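Diaminopimelate decarboxylase (Aquifex aeolicus, PDB 2P3E) probably catalyses the pyridoxal-phosphate-dependent decarboxylation of meso-diaminopimelate to L-lysine, closing the diaminopimelate route of lysine biosynthesis. Local coordinates at residues B[5-10]-B[325-330]; B[3-6]-B[11-14]; B[127-130]-B[134-137]. All blocks are in the same frame, centred on the assembly; numbering follows the deposited sequence.

Contact 1 of 3, residues B[5-10]-B[325-330]; sequences KEYNPY and YHHIIP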
ATOM      1  N   LYS B   5     -14.670 -18.566  18.162  1.00 26.82           N
ATOM      2  CA  LYS B   5     -15.762 -18.985  17.273  1.00 26.58           C
ATOM      3  C   LYS B   5     -16.710 -17.856  16.856  1.00 25.54           C
ATOM      4  O   LYS B   5     -17.369 -17.947  15.814  1.00 25.69           O
ATOM      5  CB  LYS B   5     -16.531 -20.174  17.877  1.00 26.96           C
ATOM      6  CG  LYS B   5     -15.710 -21.478  17.881  1.00 28.24           C
ATOM      7  CD  LYS B   5     -16.407 -22.585  18.667  1.00 30.25           C
ATOM      8  CE  LYS B   5     -15.416 -23.685  19.073  1.00 33.95           C
ATOM      9  NZ  LYS B   5     -15.318 -24.798  18.086  1.00 37.22           N
ATOM     10  N   GLU B   6     -16.776 -16.799  17.664  1.00 24.35           N
ATOM     11  CA  GLU B   6     -17.509 -15.590  17.302  1.00 23.74           C
ATOM     12  C   GLU B   6     -16.879 -14.913  16.094  1.00 22.63           C
ATOM     13  O   GLU B   6     -17.584 -14.313  15.285  1.00 22.33           O
ATOM     14  CB  GLU B   6     -17.575 -14.602  18.465  1.00 23.73           C
ATOM     15  CG  GLU B   6     -18.463 -15.074  19.631  1.00 25.73           C
ATOM     16  CD  GLU B   6     -18.431 -14.119  20.803  1.00 26.04           C
ATOM     17  OE1 GLU B   6     -17.618 -13.172  20.819  1.00 26.45           O
ATOM     18  OE2 GLU B   6     -19.231 -14.324  21.735  1.00 30.81           O
ATOM     19  N   TYR B   7     -15.554 -15.006  15.985  1.00 20.83           N
ATOM     20  CA  TYR B   7     -14.850 -14.514  14.800  1.00 19.67           C
ATOM     21  C   TYR B   7     -15.094 -15.428  13.613  1.00 19.51           C
ATOM     22  O   TYR B   7     -15.530 -14.983  12.543  1.00 18.82           O
ATOM     23  CB  TYR B   7     -13.349 -14.371  15.086  1.00 19.18           C
ATOM     24  CG  TYR B   7     -13.016 -13.167  15.919  1.00 18.86           C
ATOM     25  CD1 TYR B   7     -12.962 -11.902  15.344  1.00 17.35           C
ATOM     26  CD2 TYR B   7     -12.756 -13.288  17.292  1.00 17.15           C
ATOM     27  CE1 TYR B   7     -12.688 -10.785  16.094  1.00 16.29           C
ATOM     28  CE2 TYR B   7     -12.467 -12.174  18.061  1.00 17.82           C
ATOM     29  CZ  TYR B   7     -12.419 -10.921  17.449  1.00 17.35           C
ATOM     30  OH  TYR B   7     -12.118  -9.800  18.167  1.00 16.89           O
ATOM     31  N   ASN B   8     -14.843 -16.722  13.816  1.00 19.22           N
ATOM     32  CA  ASN B   8     -14.955 -17.715  12.758  1.00 19.77           C
ATOM     33  C   ASN B   8     -15.203 -19.076  13.420  1.00 20.63           C
ATOM     34  O   ASN B   8     -14.346 -19.565  14.165  1.00 21.01           O
ATOM     35  CB  ASN B   8     -13.675 -17.740  11.896  1.00 18.52           C
ATOM     36  CG  ASN B   8     -13.795 -18.629  10.662  1.00 19.14           C
ATOM     37  OD1 ASN B   8     -14.372 -19.721  10.717  1.00 17.89           O
ATOM     38  ND2 ASN B   8     -13.238 -18.166   9.528  1.00 16.27           N
ATOM     39  N   PRO B   9     -16.375 -19.680  13.169  1.00 21.66           N
ATOM     40  CA  PRO B   9     -16.689 -20.906  13.917  1.00 22.58           C
ATOM     41  C   PRO B   9     -15.872 -22.117  13.467  1.00 22.79           C
ATOM     42  O   PRO B   9     -15.971 -23.178  14.086  1.00 22.67           O
ATOM     43  CB  PRO B   9     -18.182 -21.109  13.640  1.00 22.69           C
ATOM     44  CG  PRO B   9     -18.414 -20.475  12.342  1.00 22.52           C
ATOM     45  CD  PRO B   9     -17.462 -19.309  12.249  1.00 21.24           C
ATOM     46  N   TYR B  10     -15.055 -21.950  12.421  1.00 23.03           N
ATOM     47  CA  TYR B  10     -14.123 -22.999  11.990  1.00 23.83           C
ATOM     48  C   TYR B  10     -12.759 -22.912  12.678  1.00 24.08           C
ATOM     49  O   TYR B  10     -11.906 -23.763  12.457  1.00 23.45           O
ATOM     50  CB  TYR B  10     -13.986 -23.020  10.467  1.00 24.20           C
ATOM     51  CG  TYR B  10     -15.270 -23.430   9.802  1.00 26.15           C
ATOM     52  CD1 TYR B  10     -15.609 -24.788   9.711  1.00 28.00           C
ATOM     53  CD2 TYR B  10     -16.164 -22.480   9.302  1.00 26.11           C
ATOM     54  CE1 TYR B  10     -16.779 -25.190   9.140  1.00 27.94           C
ATOM     55  CE2 TYR B  10     -17.360 -22.879   8.711  1.00 26.95           C
ATOM     56  CZ  TYR B  10     -17.650 -24.248   8.637  1.00 27.77           C
ATOM     57  OH  TYR B  10     -18.810 -24.710   8.065  1.00 28.43           O
ATOM     58  N   TYR B 325      -8.190  -2.073  14.656  1.00 16.47           N
ATOM     59  CA  TYR B 325      -8.039  -3.198  15.554  1.00 15.31           C
ATOM     60  C   TYR B 325      -8.211  -4.519  14.783  1.00 15.14           C
ATOM     61  O   TYR B 325      -9.263  -4.780  14.162  1.00 15.60           O
ATOM     62  CB  TYR B 325      -9.076  -3.117  16.706  1.00 15.65           C
ATOM     63  CG  TYR B 325      -8.919  -4.220  17.737  1.00 15.45           C
ATOM     64  CD1 TYR B 325      -8.325  -3.969  18.981  1.00 15.00           C
ATOM     65  CD2 TYR B 325      -9.320  -5.529  17.455  1.00 14.85           C
ATOM     66  CE1 TYR B 325      -8.144  -4.991  19.904  1.00 15.16           C
ATOM     67  CE2 TYR B 325      -9.160  -6.550  18.387  1.00 14.36           C
ATOM     68  CZ  TYR B 325      -8.574  -6.271  19.603  1.00 15.44           C
ATOM     69  OH  TYR B 325      -8.414  -7.288  20.506  1.00 16.96           O
ATOM     70  N   HIS B 326      -7.173  -5.345  14.839  1.00 13.74           N
ATOM     71  CA  HIS B 326      -7.251  -6.759  14.488  1.00 13.59           C
ATOM     72  C   HIS B 326      -6.865  -7.578  15.728  1.00 13.57           C
ATOM     73  O   HIS B 326      -5.841  -7.311  16.352  1.00 13.37           O
ATOM     74  CB  HIS B 326      -6.289  -7.095  13.338  1.00 13.04           C
ATOM     75  CG  HIS B 326      -6.744  -6.575  12.008  1.00 13.27           C
ATOM     76  ND1 HIS B 326      -7.348  -7.377  11.063  1.00 13.09           N
ATOM     77  CD2 HIS B 326      -6.694  -5.328  11.472  1.00 13.78           C
ATOM     78  CE1 HIS B 326      -7.666  -6.644  10.005  1.00 14.01           C
ATOM     79  NE2 HIS B 326      -7.275  -5.402  10.225  1.00 14.10           N
ATOM     80  N   HIS B 327      -7.694  -8.555  16.062  1.00 13.59           N
ATOM     81  CA  HIS B 327      -7.412  -9.464  17.167  1.00 14.27           C
ATOM     82  C   HIS B 327      -6.212 -10.342  16.809  1.00 14.55           C
ATOM     83  O   HIS B 327      -6.117 -10.862  15.689  1.00 13.18           O
ATOM     84  CB  HIS B 327      -8.646 -10.300  17.504  1.00 14.46           C
ATOM     85  CG  HIS B 327      -8.626 -10.892  18.889  1.00 16.34           C
ATOM     86  ND1 HIS B 327      -8.527 -10.123  20.025  1.00 18.41           N
ATOM     87  CD2 HIS B 327      -8.714 -12.177  19.311  1.00 18.78           C
ATOM     88  CE1 HIS B 327      -8.533 -10.908  21.093  1.00 19.09           C
ATOM     89  NE2 HIS B 327      -8.661 -12.160  20.687  1.00 19.72           N
ATOM     90  N   ILE B 328      -5.271 -10.453  17.751  1.00 14.48           N
ATOM     91  CA  ILE B 328      -4.047 -11.241  17.542  1.00 14.88           C
ATOM     92  C   ILE B 328      -3.899 -12.275  18.673  1.00 15.52           C
ATOM     93  O   ILE B 328      -3.919 -11.908  19.853  1.00 15.35           O
ATOM     94  CB  ILE B 328      -2.772 -10.354  17.447  1.00 14.76           C
ATOM     95  CG1 ILE B 328      -2.939  -9.303  16.318  1.00 14.61           C
ATOM     96  CG2 ILE B 328      -1.529 -11.221  17.224  1.00 15.12           C
ATOM     97  CD1 ILE B 328      -1.751  -8.373  16.124  1.00 13.54           C
ATOM     98  N   ILE B 329      -3.752 -13.540  18.285  1.00 15.27           N
ATOM     99  CA  ILE B 329      -3.698 -14.657  19.219  1.00 16.55           C
ATOM    100  C   ILE B 329      -2.508 -15.555  18.896  1.00 16.83           C
ATOM    101  O   ILE B 329      -2.078 -15.626  17.726  1.00 16.65           O
ATOM    102  CB  ILE B 329      -5.010 -15.494  19.191  1.00 15.85           C
ATOM    103  CG1 ILE B 329      -5.239 -16.111  17.795  1.00 16.20           C
ATOM    104  CG2 ILE B 329      -6.183 -14.619  19.636  1.00 18.10           C
ATOM    105  CD1 ILE B 329      -6.482 -17.011  17.655  1.00 16.28           C
ATOM    106  N   PRO B 330      -1.980 -16.261  19.918  1.00 17.66           N
ATOM    107  CA  PRO B 330      -0.916 -17.223  19.638  1.00 17.62           C
ATOM    108  C   PRO B 330      -1.448 -18.486  18.950  1.00 18.51           C
ATOM    109  O   PRO B 330      -2.592 -18.923  19.194  1.00 18.71           O
ATOM    110  CB  PRO B 330      -0.333 -17.511  21.029  1.00 17.97           C
ATOM    111  CG  PRO B 330      -1.520 -17.352  21.969  1.00 17.44           C
ATOM    112  CD  PRO B 330      -2.332 -16.225  21.359  1.00 18.01           C
TER
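With CG of Tyr7 set anti to the carbonyl carbon (chi1 -76°) and CG of His327 swung opposite the backbone N (chi1 -160°), two aromatic side chains meet where helix 3-7 ends and the chain enters strand 328-330. Their rings lie only 9° from parallel, yet the centroids are 5.3 Å apart and the planes are slid until they barely overlap, well short of a full stack. The phenol end does most of the touching. Tyr7 OH approaches His327 CB to 3.6 Å, and farther back along the ring Tyr7 CE2 lies 4.0 Å from His327 CD2. Tyr325 adds a looser neighbour, its CE2 standing 4.4 Å from Tyr7 OH. The imidazole is held from its own side of the contact: His327 ND1, at the edge and in the plane of the Tyr325 ring, is hydrogen-bonded to Tyr325 OH at 2.9 Å, which limits how the histidine ring can turn. Tyr7 OH hydrogen-bonds to Tyr249 O, and Lys248 makes a cation-pi contact with the Tyr7 ring, so Tyr7 joins the N-terminal helix to a loop of the barrel side as well as to the beta domain. A leucine in place of Tyr7 would probably leave Tyr249 O without its hydroxyl mate and open a gap beside CB of His327. The case illustrates a division of labour within one phenol: its polar bond is spent on a third part of the chain, while towards His327 the same group offers van der Waals contact alone.

Contact 2 of 3, residues B[3-6]-B[11-14]; sequences LLKE and LEYR
Lys5 and Glu12 link a short N-terminal helix to the strand that follows it: a helix-turn-strand unit whose strand, 11-14, is an outer member of the small antiparallel meander 11-14, 17-20, 23-24. The lysine is worth following outward. Its CB leaves the helix flank without aiming straight at the strand, and CG, anti to the carbonyl carbon (chi1 -70°), turns the chain so that CG itself rests 3.6 Å from Leu11 O. CD carries the chain onward, and CE passes the same carbonyl at 4.2 Å. A bend at the last torsion, chi4 -92°, then brings NZ to Glu12, where it lies 3.5 Å from Glu12 OE1 in a long, weak salt bridge and 3.9 Å from Glu12 CB. Thus the aliphatic part of a charged residue lies over a backbone carbonyl that is buried here and has no polar partner, while only the tip meets a charge. Glu12 extends beyond CG and divides its carboxylate between two cations: the other oxygen, Glu12 OE2, receives Arg14 NE at 2.6 Å, nearly along its C-O axis and with the partner close to the guanidinium plane. This second bond, made within the strand at 164°, is much the shorter, and it probably fixes the carboxylate that Lys5 merely approaches. The network lies towards the surface. Elsewhere in the contact, Leu18 of strand 17-20 touches Leu4, Leu11 and Tyr13, and Tyr13 OH bonds to Pro330 O. Between helix and strand, Leu4 crosses Tyr13 at about a right angle, and its CD1 presses to 3.4 Å from Tyr13 CE2.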
ATOM      1  N   LEU B   3     -15.150 -16.784  22.345  1.00 27.73           N
ATOM      2  CA  LEU B   3     -14.641 -15.641  21.566  1.00 27.71           C
ATOM      3  C   LEU B   3     -14.159 -16.006  20.154  1.00 27.56           C
ATOM      4  O   LEU B   3     -14.633 -15.426  19.176  1.00 27.09           O
ATOM      5  CB  LEU B   3     -13.554 -14.874  22.338  1.00 27.47           C
ATOM      6  CG  LEU B   3     -13.036 -13.596  21.652  1.00 27.79           C
ATOM      7  CD1 LEU B   3     -14.154 -12.531  21.463  1.00 27.90           C
ATOM      8  CD2 LEU B   3     -11.830 -13.021  22.370  1.00 26.20           C
ATOM      9  N   LEU B   4     -13.240 -16.966  20.053  1.00 27.31           N
ATOM     10  CA  LEU B   4     -12.657 -17.339  18.752  1.00 27.56           C
ATOM     11  C   LEU B   4     -13.689 -17.782  17.725  1.00 27.07           C
ATOM     12  O   LEU B   4     -13.609 -17.405  16.557  1.00 27.00           O
ATOM     13  CB  LEU B   4     -11.581 -18.413  18.912  1.00 28.17           C
ATOM     14  CG  LEU B   4     -10.266 -17.937  19.509  1.00 29.55           C
ATOM     15  CD1 LEU B   4      -9.193 -18.941  19.138  1.00 31.95           C
ATOM     16  CD2 LEU B   4      -9.897 -16.525  19.032  1.00 30.12           C
ATOM     17  N   LYS B   5     -14.670 -18.566  18.162  1.00 26.82           N
ATOM     18  CA  LYS B   5     -15.762 -18.985  17.273  1.00 26.58           C
ATOM     19  C   LYS B   5     -16.710 -17.856  16.856  1.00 25.54           C
ATOM     20  O   LYS B   5     -17.369 -17.947  15.814  1.00 25.69           O
ATOM     21  CB  LYS B   5     -16.531 -20.174  17.877  1.00 26.96           C
ATOM     22  CG  LYS B   5     -15.710 -21.478  17.881  1.00 28.24           C
ATOM     23  CD  LYS B   5     -16.407 -22.585  18.667  1.00 30.25           C
ATOM     24  CE  LYS B   5     -15.416 -23.685  19.073  1.00 33.95           C
ATOM     25  NZ  LYS B   5     -15.318 -24.798  18.086  1.00 37.22           N
ATOM     26  N   GLU B   6     -16.776 -16.799  17.664  1.00 24.35           N
ATOM     27  CA  GLU B   6     -17.509 -15.590  17.302  1.00 23.74           C
ATOM     28  C   GLU B   6     -16.879 -14.913  16.094  1.00 22.63           C
ATOM     29  O   GLU B   6     -17.584 -14.313  15.285  1.00 22.33           O
ATOM     30  CB  GLU B   6     -17.575 -14.602  18.465  1.00 23.73           C
ATOM     31  CG  GLU B   6     -18.463 -15.074  19.631  1.00 25.73           C
ATOM     32  CD  GLU B   6     -18.431 -14.119  20.803  1.00 26.04           C
ATOM     33  OE1 GLU B   6     -17.618 -13.172  20.819  1.00 26.45           O
ATOM     34  OE2 GLU B   6     -19.231 -14.324  21.735  1.00 30.81           O
ATOM     35  N   LEU B  11     -12.587 -21.898  13.528  1.00 24.87           N
ATOM     36  CA  LEU B  11     -11.387 -21.745  14.333  1.00 25.88           C
ATOM     37  C   LEU B  11     -11.564 -22.420  15.688  1.00 26.78           C
ATOM     38  O   LEU B  11     -12.593 -22.254  16.351  1.00 27.46           O
ATOM     39  CB  LEU B  11     -11.071 -20.267  14.586  1.00 25.61           C
ATOM     40  CG  LEU B  11     -10.317 -19.414  13.566  1.00 26.70           C
ATOM     41  CD1 LEU B  11     -10.396 -17.949  13.993  1.00 26.83           C
ATOM     42  CD2 LEU B  11      -8.862 -19.863  13.465  1.00 27.39           C
ATOM     43  N   GLU B  12     -10.540 -23.146  16.112  1.00 27.28           N
ATOM     44  CA  GLU B  12     -10.541 -23.738  17.446  1.00 28.02           C
ATOM     45  C   GLU B  12      -9.146 -24.123  17.876  1.00 27.56           C
ATOM     46  O   GLU B  12      -8.292 -24.453  17.044  1.00 26.75           O
ATOM     47  CB  GLU B  12     -11.443 -24.986  17.494  1.00 27.68           C
ATOM     48  CG  GLU B  12     -11.042 -26.077  16.544  1.00 29.37           C
ATOM     49  CD  GLU B  12     -11.817 -27.375  16.770  1.00 32.32           C
ATOM     50  OE1 GLU B  12     -12.984 -27.317  17.232  1.00 35.04           O
ATOM     51  OE2 GLU B  12     -11.250 -28.450  16.487  1.00 34.03           O
ATOM     52  N   TYR B  13      -8.928 -24.092  19.187  1.00 27.60           N
ATOM     53  CA  TYR B  13      -7.757 -24.718  19.770  1.00 27.51           C
ATOM     54  C   TYR B  13      -8.014 -26.205  20.030  1.00 28.35           C
ATOM     55  O   TYR B  13      -9.095 -26.583  20.502  1.00 28.35           O
ATOM     56  CB  TYR B  13      -7.377 -24.024  21.062  1.00 27.35           C
ATOM     57  CG  TYR B  13      -6.692 -22.689  20.887  1.00 26.42           C
ATOM     58  CD1 TYR B  13      -5.379 -22.608  20.419  1.00 24.37           C
ATOM     59  CD2 TYR B  13      -7.345 -21.508  21.224  1.00 25.86           C
ATOM     60  CE1 TYR B  13      -4.737 -21.373  20.273  1.00 24.11           C
ATOM     61  CE2 TYR B  13      -6.713 -20.271  21.091  1.00 26.18           C
ATOM     62  CZ  TYR B  13      -5.410 -20.214  20.602  1.00 24.77           C
ATOM     63  OH  TYR B  13      -4.798 -18.989  20.481  1.00 23.94           O
ATOM     64  N   ARG B  14      -7.032 -27.034  19.680  1.00 28.45           N
ATOM     65  CA  ARG B  14      -7.050 -28.476  19.968  1.00 29.25           C
ATOM     66  C   ARG B  14      -5.756 -28.802  20.707  1.00 28.91           C
ATOM     67  O   ARG B  14      -4.675 -28.806  20.092  1.00 28.98           O
ATOM     68  CB  ARG B  14      -7.079 -29.305  18.682  1.00 29.09           C
ATOM     69  CG  ARG B  14      -8.301 -29.148  17.800  1.00 30.39           C
ATOM     70  CD  ARG B  14      -8.231 -30.169  16.649  1.00 30.79           C
ATOM     71  NE  ARG B  14      -9.332 -30.022  15.707  1.00 31.79           N
ATOM     72  CZ  ARG B  14      -9.505 -30.767  14.620  1.00 32.98           C
ATOM     73  NH1 ARG B  14      -8.657 -31.752  14.320  1.00 33.41           N
ATOM     74  NH2 ARG B  14     -10.549 -30.531  13.840  1.00 34.52           N
TER

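Contact 3 of 3, residues B[127-130]-B[134-137]; sequences FNVE and ELDV
Glu134 lays its extended side chain along Val129, the two side chains running antiparallel alongside one another, with Glu134 CD 3.7 Å from Val129 CG1. Because CG stands anti to the backbone N (chi1 -179°) and the chain stays straight beyond it, the carboxylate reaches back from the helix to the end of the strand. There Glu134 OE1 accepts the backbone N of Glu130 at 2.9 Å, a fairly straight bond (163°) that arrives from well above the carboxylate plane. Glu134 OE2 lies 3.6 Å from Val129 CA and pairs with Lys111 in a salt bridge, so the two oxygens of this buried acid serve different partners. The next residue, Leu135, adds an apolar contact, its CD2 packing 3.8 Å from Val129 CG1. Glu130 directs its own carboxylate away, to Arg154 and Gly177 N, while Glu130 O bonds to Lys299 of the second subunit, whose Phe297 also packs on Glu134. A helix side chain thus holds the strand-to-helix turn from within, as one step of the beta-alpha-beta unit of strand 126-129, helix 132-145 and strand 149-156 in the TIM-barrel-like pyridoxal-binding domain.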
ATOM      1  N   PHE B 127     -24.004  -0.001 -15.226  1.00 15.14           N
ATOM      2  CA  PHE B 127     -23.051   0.996 -14.737  1.00 15.72           C
ATOM      3  C   PHE B 127     -23.697   1.849 -13.638  1.00 15.70           C
ATOM      4  O   PHE B 127     -24.767   2.464 -13.847  1.00 15.74           O
ATOM      5  CB  PHE B 127     -22.607   1.922 -15.869  1.00 15.76           C
ATOM      6  CG  PHE B 127     -21.776   1.248 -16.917  1.00 15.98           C
ATOM      7  CD1 PHE B 127     -20.386   1.249 -16.829  1.00 15.43           C
ATOM      8  CD2 PHE B 127     -22.388   0.580 -17.982  1.00 18.05           C
ATOM      9  CE1 PHE B 127     -19.614   0.604 -17.810  1.00 14.80           C
ATOM     10  CE2 PHE B 127     -21.626  -0.064 -18.967  1.00 16.49           C
ATOM     11  CZ  PHE B 127     -20.244  -0.045 -18.881  1.00 15.67           C
ATOM     12  N   ASN B 128     -23.067   1.874 -12.467  1.00 15.52           N
ATOM     13  CA  ASN B 128     -23.459   2.798 -11.405  1.00 15.53           C
ATOM     14  C   ASN B 128     -22.678   4.090 -11.559  1.00 16.96           C
ATOM     15  O   ASN B 128     -21.490   4.179 -11.210  1.00 15.97           O
ATOM     16  CB  ASN B 128     -23.294   2.163 -10.011  1.00 15.11           C
ATOM     17  CG  ASN B 128     -24.236   0.997  -9.802  1.00 16.14           C
ATOM     18  OD1 ASN B 128     -25.398   1.042 -10.229  1.00 17.84           O
ATOM     19  ND2 ASN B 128     -23.756  -0.047  -9.144  1.00 15.44           N
ATOM     20  N   VAL B 129     -23.374   5.089 -12.100  1.00 17.62           N
ATOM     21  CA  VAL B 129     -22.768   6.287 -12.606  1.00 19.47           C
ATOM     22  C   VAL B 129     -22.536   7.310 -11.501  1.00 20.36           C
ATOM     23  O   VAL B 129     -23.416   7.576 -10.665  1.00 20.61           O
ATOM     24  CB  VAL B 129     -23.583   6.883 -13.805  1.00 19.15           C
ATOM     25  CG1 VAL B 129     -23.014   8.193 -14.239  1.00 20.92           C
ATOM     26  CG2 VAL B 129     -23.561   5.918 -15.004  1.00 20.99           C
ATOM     27  N   GLU B 130     -21.336   7.881 -11.546  1.00 21.48           N
ATOM     28  CA  GLU B 130     -20.792   8.762 -10.525  1.00 22.41           C
ATOM     29  C   GLU B 130     -20.750  10.242 -10.930  1.00 22.95           C
ATOM     30  O   GLU B 130     -20.524  11.100 -10.075  1.00 23.00           O
ATOM     31  CB  GLU B 130     -19.382   8.281 -10.149  1.00 23.00           C
ATOM     32  CG  GLU B 130     -19.353   6.940  -9.416  1.00 24.58           C
ATOM     33  CD  GLU B 130     -19.827   7.019  -7.965  1.00 28.74           C
ATOM     34  OE1 GLU B 130     -20.088   8.135  -7.451  1.00 29.08           O
ATOM     35  OE2 GLU B 130     -19.925   5.947  -7.340  1.00 30.54           O
ATOM     36  N   GLU B 134     -19.561  11.492 -16.971  1.00 22.68           N
ATOM     37  CA  GLU B 134     -19.552  10.048 -17.180  1.00 21.92           C
ATOM     38  C   GLU B 134     -20.751   9.580 -18.011  1.00 21.52           C
ATOM     39  O   GLU B 134     -20.598   8.711 -18.849  1.00 21.08           O
ATOM     40  CB  GLU B 134     -19.473   9.283 -15.842  1.00 21.71           C
ATOM     41  CG  GLU B 134     -19.446   7.747 -15.994  1.00 22.03           C
ATOM     42  CD  GLU B 134     -19.517   6.990 -14.668  1.00 22.12           C
ATOM     43  OE1 GLU B 134     -19.248   7.605 -13.611  1.00 21.30           O
ATOM     44  OE2 GLU B 134     -19.867   5.779 -14.683  1.00 21.05           O
ATOM     45  N   LEU B 135     -21.933  10.146 -17.767  1.00 20.91           N
ATOM     46  CA  LEU B 135     -23.095   9.886 -18.632  1.00 20.78           C
ATOM     47  C   LEU B 135     -22.792  10.170 -20.126  1.00 20.67           C
ATOM     48  O   LEU B 135     -23.066   9.339 -20.978  1.00 20.69           O
ATOM     49  CB  LEU B 135     -24.318  10.688 -18.163  1.00 20.30           C
ATOM     50  CG  LEU B 135     -24.948  10.324 -16.802  1.00 19.36           C
ATOM     51  CD1 LEU B 135     -25.949  11.391 -16.358  1.00 20.32           C
ATOM     52  CD2 LEU B 135     -25.617   8.983 -16.878  1.00 19.25           C
ATOM     53  N   ASP B 136     -22.217  11.338 -20.402  1.00 21.25           N
ATOM     54  CA  ASP B 136     -21.863  11.783 -21.753  1.00 21.85           C
ATOM     55  C   ASP B 136     -20.814  10.868 -22.388  1.00 22.31           C
ATOM     56  O   ASP B 136     -20.943  10.454 -23.558  1.00 21.82           O
ATOM     57  CB  ASP B 136     -21.321  13.216 -21.688  1.00 22.12           C
ATOM     58  CG  ASP B 136     -22.396  14.235 -21.391  1.00 23.27           C
ATOM     59  OD1 ASP B 136     -23.555  13.999 -21.763  1.00 24.71           O
ATOM     60  OD2 ASP B 136     -22.084  15.284 -20.786  1.00 25.59           O
ATOM     61  N   VAL B 137     -19.785  10.548 -21.598  1.00 21.81           N
ATOM     62  CA  VAL B 137     -18.705   9.645 -22.009  1.00 21.99           C
ATOM     63  C   VAL B 137     -19.213   8.246 -22.321  1.00 21.93           C
ATOM     64  O   VAL B 137     -18.917   7.708 -23.398  1.00 21.50           O
ATOM     65  CB  VAL B 137     -17.564   9.588 -20.951  1.00 22.17           C
ATOM     66  CG1 VAL B 137     -16.547   8.496 -21.311  1.00 22.81           C
ATOM     67  CG2 VAL B 137     -16.886  10.941 -20.824  1.00 22.40           C
TER

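Contacts 1 and 2 are neighbours, their centres about 7 Å apart, and both start from helix 3-7. Contact 2 ties that helix locally to strand 11-14, whereas contact 1 bridges more than 300 residues to strand 328-330 of the mixed beta sheet. They meet directly: Ile329 CD1 packs 3.6 Å from Leu4 CD1. Contact 3 lies on the far side of the chain's centre, its centre about 40 Å from that of contact 1 and 46 Å from that of contact 2. In sequence it follows contact 2 and falls between the two halves of contact 1. The set therefore samples the N-terminal anchorage on the beta domain and the distant barrel, which meets the second subunit.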